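Local coordinates for possible substrate binding protein of ABC transporter system (Rhodopseudomonas palustris, PDB 3N0X) that probably binds branched-chain amino acids or related ligands as the periplasmic receptor that delivers them to an ABC transporter, at residues Gly138-Tyr151 / Thr168-Thr180. Residues are numbered along the deposited sequence; the frame is centred on the assembly and turned at random. Where two conformers were deposited one is given.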
loop_
_atom_site.group_PDB
_atom_site.type_symbol
_atom_site.label_atom_id
_atom_site.label_comp_id
_atom_site.label_asym_id
_atom_site.label_seq_id
_atom_site.Cartn_x
_atom_site.Cartn_y
_atom_site.Cartn_z
ATOM N N GLY A 138 2.299 -15.357 11.690
ATOM C CA GLY A 138 2.628 -16.780 11.561
ATOM C C GLY A 138 3.848 -17.191 12.350
ATOM O O GLY A 138 4.951 -16.704 12.124
ATOM N N LYS A 139 3.660 -18.083 13.300
ATOM C CA LYS A 139 4.784 -18.610 14.080
ATOM C C LYS A 139 4.443 -20.038 14.462
ATOM O O LYS A 139 3.285 -20.486 14.366
ATOM C CB LYS A 139 4.975 -17.794 15.376
ATOM C CG LYS A 139 4.999 -16.242 15.223
ATOM C CD LYS A 139 6.279 -15.679 14.599
ATOM C CE LYS A 139 6.034 -14.308 13.966
ATOM N NZ LYS A 139 5.806 -13.210 14.979
ATOM N N GLN A 140 5.452 -20.755 14.937
ATOM C CA GLN A 140 5.207 -22.068 15.482
ATOM C C GLN A 140 4.207 -21.945 16.647
ATOM O O GLN A 140 4.253 -20.997 17.437
ATOM C CB GLN A 140 6.541 -22.654 15.987
ATOM C CG GLN A 140 6.431 -24.103 16.322
ATOM C CD GLN A 140 6.134 -24.957 15.091
ATOM O OE1 GLN A 140 6.920 -24.981 14.134
ATOM N NE2 GLN A 140 5.004 -25.663 15.113
ATOM N N GLY A 141 3.284 -22.874 16.759
ATOM C CA GLY A 141 2.273 -22.797 17.827
ATOM C C GLY A 141 1.033 -21.957 17.520
ATOM O O GLY A 141 0.225 -21.673 18.424
ATOM N N VAL A 142 0.891 -21.560 16.260
ATOM C CA VAL A 142 -0.251 -20.774 15.803
ATOM C C VAL A 142 -1.028 -21.539 14.722
ATOM O O VAL A 142 -0.428 -22.107 13.803
ATOM C CB VAL A 142 0.222 -19.443 15.207
ATOM C CG1 VAL A 142 -0.946 -18.663 14.581
ATOM C CG2 VAL A 142 0.940 -18.583 16.274
ATOM N N THR A 143 -2.367 -21.535 14.841
ATOM C CA THR A 143 -3.260 -22.068 13.814
ATOM C C THR A 143 -4.161 -20.931 13.374
ATOM O O THR A 143 -4.697 -20.219 14.222
ATOM C CB THR A 143 -4.109 -23.240 14.341
ATOM O OG1 THR A 143 -3.204 -24.236 14.877
ATOM C CG2 THR A 143 -4.973 -23.876 13.216
ATOM N N ILE A 144 -4.335 -20.800 12.050
ATOM C CA ILE A 144 -5.066 -19.726 11.436
ATOM C C ILE A 144 -6.223 -20.279 10.596
ATOM O O ILE A 144 -6.110 -21.324 9.957
ATOM C CB ILE A 144 -4.124 -18.876 10.564
ATOM C CG1 ILE A 144 -3.152 -18.159 11.503
ATOM C CG2 ILE A 144 -4.897 -17.843 9.722
ATOM C CD1 ILE A 144 -1.945 -17.681 10.878
ATOM N N ALA A 145 -7.371 -19.586 10.644
ATOM C CA ALA A 145 -8.424 -19.753 9.665
ATOM C C ALA A 145 -8.600 -18.412 8.985
ATOM O O ALA A 145 -8.561 -17.353 9.657
ATOM C CB ALA A 145 -9.772 -20.140 10.334
ATOM N N THR A 146 -8.869 -18.422 7.688
ATOM C CA THR A 146 -9.028 -17.164 6.972
ATOM C C THR A 146 -10.487 -16.926 6.557
ATOM O O THR A 146 -11.232 -17.848 6.275
ATOM C CB THR A 146 -8.114 -17.097 5.710
ATOM O OG1 THR A 146 -8.428 -18.165 4.809
ATOM C CG2 THR A 146 -6.562 -17.156 6.094
ATOM N N LEU A 147 -10.867 -15.647 6.506
ATOM C CA LEU A 147 -12.161 -15.229 5.979
ATOM C C LEU A 147 -11.867 -14.180 4.918
ATOM O O LEU A 147 -11.138 -13.207 5.155
ATOM C CB LEU A 147 -13.044 -14.615 7.064
ATOM C CG LEU A 147 -14.373 -13.980 6.629
ATOM C CD1 LEU A 147 -15.274 -15.030 5.974
ATOM C CD2 LEU A 147 -15.052 -13.320 7.862
ATOM N N ALA A 148 -12.514 -14.354 3.761
ATOM C CA ALA A 148 -12.352 -13.457 2.625
ATOM C C ALA A 148 -13.640 -13.435 1.837
ATOM O O ALA A 148 -14.493 -14.329 1.983
ATOM C CB ALA A 148 -11.173 -13.925 1.726
ATOM N N GLN A 149 -13.780 -12.404 1.012
ATOM C CA GLN A 149 -14.852 -12.313 0.018
ATOM C C GLN A 149 -14.530 -13.198 -1.200
ATOM O O GLN A 149 -13.360 -13.345 -1.601
ATOM C CB GLN A 149 -14.971 -10.860 -0.424
ATOM C CG GLN A 149 -15.380 -9.929 0.711
ATOM C CD GLN A 149 -14.957 -8.510 0.502
ATOM O OE1 GLN A 149 -13.781 -8.200 0.341
ATOM N NE2 GLN A 149 -15.952 -7.615 0.450
ATOM N N ASP A 150 -15.581 -13.788 -1.771
ATOM C CA ASP A 150 -15.451 -14.716 -2.889
ATOM C C ASP A 150 -15.298 -13.944 -4.207
ATOM O O ASP A 150 -16.207 -13.915 -5.052
ATOM C CB ASP A 150 -16.685 -15.629 -2.904
ATOM C CG ASP A 150 -16.522 -16.836 -3.773
ATOM O OD1 ASP A 150 -15.406 -16.986 -4.347
ATOM O OD2 ASP A 150 -17.466 -17.658 -3.848
ATOM N N TYR A 151 -14.122 -13.345 -4.393
ATOM C CA TYR A 151 -13.751 -12.619 -5.632
ATOM C C TYR A 151 -12.259 -12.523 -5.699
ATOM O O TYR A 151 -11.582 -12.915 -4.746
ATOM C CB TYR A 151 -14.459 -11.264 -5.772
ATOM C CG TYR A 151 -13.953 -10.102 -4.954
ATOM C CD1 TYR A 151 -13.543 -10.253 -3.627
ATOM C CD2 TYR A 151 -13.888 -8.838 -5.521
ATOM C CE1 TYR A 151 -13.096 -9.161 -2.888
ATOM C CE2 TYR A 151 -13.443 -7.768 -4.811
ATOM C CZ TYR A 151 -13.074 -7.918 -3.492
ATOM O OH TYR A 151 -12.607 -6.824 -2.796
ATOM N N THR A 168 6.453 -20.216 7.850
ATOM C CA THR A 168 6.510 -19.590 9.168
ATOM C C THR A 168 6.406 -20.531 10.365
ATOM O O THR A 168 6.698 -20.118 11.493
ATOM C CB THR A 168 5.354 -18.569 9.362
ATOM O OG1 THR A 168 4.080 -19.250 9.465
ATOM C CG2 THR A 168 5.329 -17.521 8.225
ATOM N N GLY A 169 5.953 -21.758 10.142
ATOM C CA GLY A 169 5.642 -22.682 11.247
ATOM C C GLY A 169 4.165 -22.704 11.674
ATOM O O GLY A 169 3.725 -23.638 12.361
ATOM N N ALA A 170 3.376 -21.714 11.247
ATOM C CA ALA A 170 1.937 -21.697 11.526
ATOM C C ALA A 170 1.195 -22.649 10.594
ATOM O O ALA A 170 1.652 -22.904 9.479
ATOM C CB ALA A 170 1.393 -20.281 11.335
ATOM N N THR A 171 0.046 -23.131 11.064
ATOM C CA THR A 171 -0.812 -24.055 10.301
ATOM C C THR A 171 -2.047 -23.279 9.853
ATOM O O THR A 171 -2.598 -22.496 10.631
ATOM C CB THR A 171 -1.224 -25.256 11.188
ATOM O OG1 THR A 171 -0.036 -25.986 11.538
ATOM C CG2 THR A 171 -2.183 -26.194 10.479
ATOM N N LEU A 172 -2.483 -23.518 8.623
ATOM C CA LEU A 172 -3.743 -22.984 8.106
ATOM C C LEU A 172 -4.789 -24.072 8.185
ATOM O O LEU A 172 -4.708 -25.066 7.470
ATOM C CB LEU A 172 -3.580 -22.505 6.661
ATOM C CG LEU A 172 -4.841 -22.005 5.945
ATOM C CD1 LEU A 172 -5.362 -20.758 6.644
ATOM C CD2 LEU A 172 -4.595 -21.762 4.438
ATOM N N ALA A 173 -5.784 -23.895 9.043
ATOM C CA ALA A 173 -6.800 -24.918 9.274
ATOM C C ALA A 173 -7.907 -24.918 8.225
ATOM O O ALA A 173 -8.428 -25.971 7.848
ATOM C CB ALA A 173 -7.436 -24.695 10.628
ATOM N N THR A 174 -8.328 -23.732 7.799
ATOM C CA THR A 174 -9.486 -23.636 6.863
ATOM C C THR A 174 -9.505 -22.266 6.231
ATOM O O THR A 174 -8.916 -21.322 6.779
ATOM C CB THR A 174 -10.844 -23.907 7.540
ATOM O OG1 THR A 174 -11.821 -24.155 6.519
ATOM C CG2 THR A 174 -11.313 -22.740 8.455
ATOM N N GLU A 175 -10.140 -22.188 5.057
ATOM C CA GLU A 175 -10.352 -20.949 4.297
ATOM C C GLU A 175 -11.823 -20.843 3.992
ATOM O O GLU A 175 -12.425 -21.801 3.464
ATOM C CB GLU A 175 -9.564 -20.975 2.990
ATOM C CG GLU A 175 -8.087 -21.167 3.068
ATOM C CD GLU A 175 -7.497 -21.529 1.717
ATOM O OE1 GLU A 175 -7.769 -20.851 0.680
ATOM O OE2 GLU A 175 -6.806 -22.572 1.675
ATOM N N GLU A 176 -12.438 -19.738 4.398
ATOM C CA GLU A 176 -13.830 -19.480 4.089
ATOM C C GLU A 176 -13.924 -18.315 3.114
ATOM O O GLU A 176 -13.312 -17.238 3.336
ATOM C CB GLU A 176 -14.622 -19.160 5.363
ATOM C CG GLU A 176 -14.818 -20.336 6.243
ATOM C CD GLU A 176 -15.969 -21.232 5.743
ATOM O OE1 GLU A 176 -16.779 -20.786 4.863
ATOM O OE2 GLU A 176 -16.119 -22.344 6.272
ATOM N N TYR A 177 -14.737 -18.498 2.073
ATOM C CA TYR A 177 -15.009 -17.459 1.065
ATOM C C TYR A 177 -16.500 -17.242 0.988
ATOM O O TYR A 177 -17.231 -18.184 0.744
ATOM C CB TYR A 177 -14.459 -17.856 -0.309
ATOM C CG TYR A 177 -12.979 -18.064 -0.316
ATOM C CD1 TYR A 177 -12.104 -16.990 -0.357
ATOM C CD2 TYR A 177 -12.438 -19.351 -0.193
ATOM C CE1 TYR A 177 -10.736 -17.173 -0.325
ATOM C CE2 TYR A 177 -11.052 -19.546 -0.117
ATOM C CZ TYR A 177 -10.212 -18.448 -0.193
ATOM O OH TYR A 177 -8.823 -18.622 -0.124
ATOM N N VAL A 178 -16.932 -16.014 1.226
ATOM C CA VAL A 178 -18.365 -15.712 1.265
ATOM C C VAL A 178 -18.676 -14.645 0.238
ATOM O O VAL A 178 -17.783 -13.930 -0.224
ATOM C CB VAL A 178 -18.805 -15.263 2.688
ATOM C CG1 VAL A 178 -18.476 -16.365 3.704
ATOM C CG2 VAL A 178 -18.163 -13.942 3.082
ATOM N N PRO A 179 -19.954 -14.551 -0.134
ATOM C CA PRO A 179 -20.295 -13.547 -1.137
ATOM C C PRO A 179 -19.820 -12.152 -0.751
ATOM O O PRO A 179 -19.807 -11.763 0.430
ATOM C CB PRO A 179 -21.818 -13.678 -1.236
ATOM C CG PRO A 179 -22.109 -15.093 -0.901
ATOM C CD PRO A 179 -21.051 -15.477 0.146
ATOM N N THR A 180 -19.391 -11.384 -1.744
ATOM C CA THR A 180 -18.825 -10.058 -1.511
ATOM C C THR A 180 -19.742 -9.150 -0.710
ATOM O O THR A 180 -19.268 -8.307 0.026
ATOM C CB THR A 180 -18.519 -9.306 -2.830
ATOM O OG1 THR A 180 -19.671 -9.371 -3.686
ATOM C CG2 THR A 180 -17.294 -9.900 -3.526
HETATM O O HOH W 1 4.429 -26.427 12.041
HETATM O O HOH W 2 1.773 -24.130 14.375
HETATM O O HOH W 3 -10.511 -17.358 3.084
#
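T168 lays its CB 3.4 Å from the carbonyl O of G138, while its OG1, turned between backbone N and carbonyl carbon (chi1 70°), accepts from A170 N in an ST turn and also bonds L165 O at the end of helix 152-165. A valine here would probably leave both A170 N and the L165 carbonyl without their hydroxyl partner and let the turn into the strand relax. Beyond G169, whose carbonyl O accepts hydrogen bonds from two waters, strand 171-178 pairs in parallel with strand 142-149: a worked example of the beta-alpha-beta unit, crossing over through helix 152-165, at the edge of the four-stranded parallel sheet of one lobe, as in periplasmic binding proteins. T171 N donates to V142 O at 3.0 Å, and the ladder continues with A173 N to I144 O at 2.7 Å. L172 sends CD1 crosswise against T146 CG2, 3.8 Å away. A173, with helical backbone angles, interrupts the extended run, after which T174 CG2 meets A145 CB at 3.6 Å. Y177 rests CD1 3.8 Å from A148 CB, and its OH donates to the anti lone pair of E175 OE1. V178 O accepts from D150 N at 2.7 Å. Built from main-chain groups, the ladder is probably largely indifferent to side-chain identity, while one water serves both T146 OG1 and E176 O.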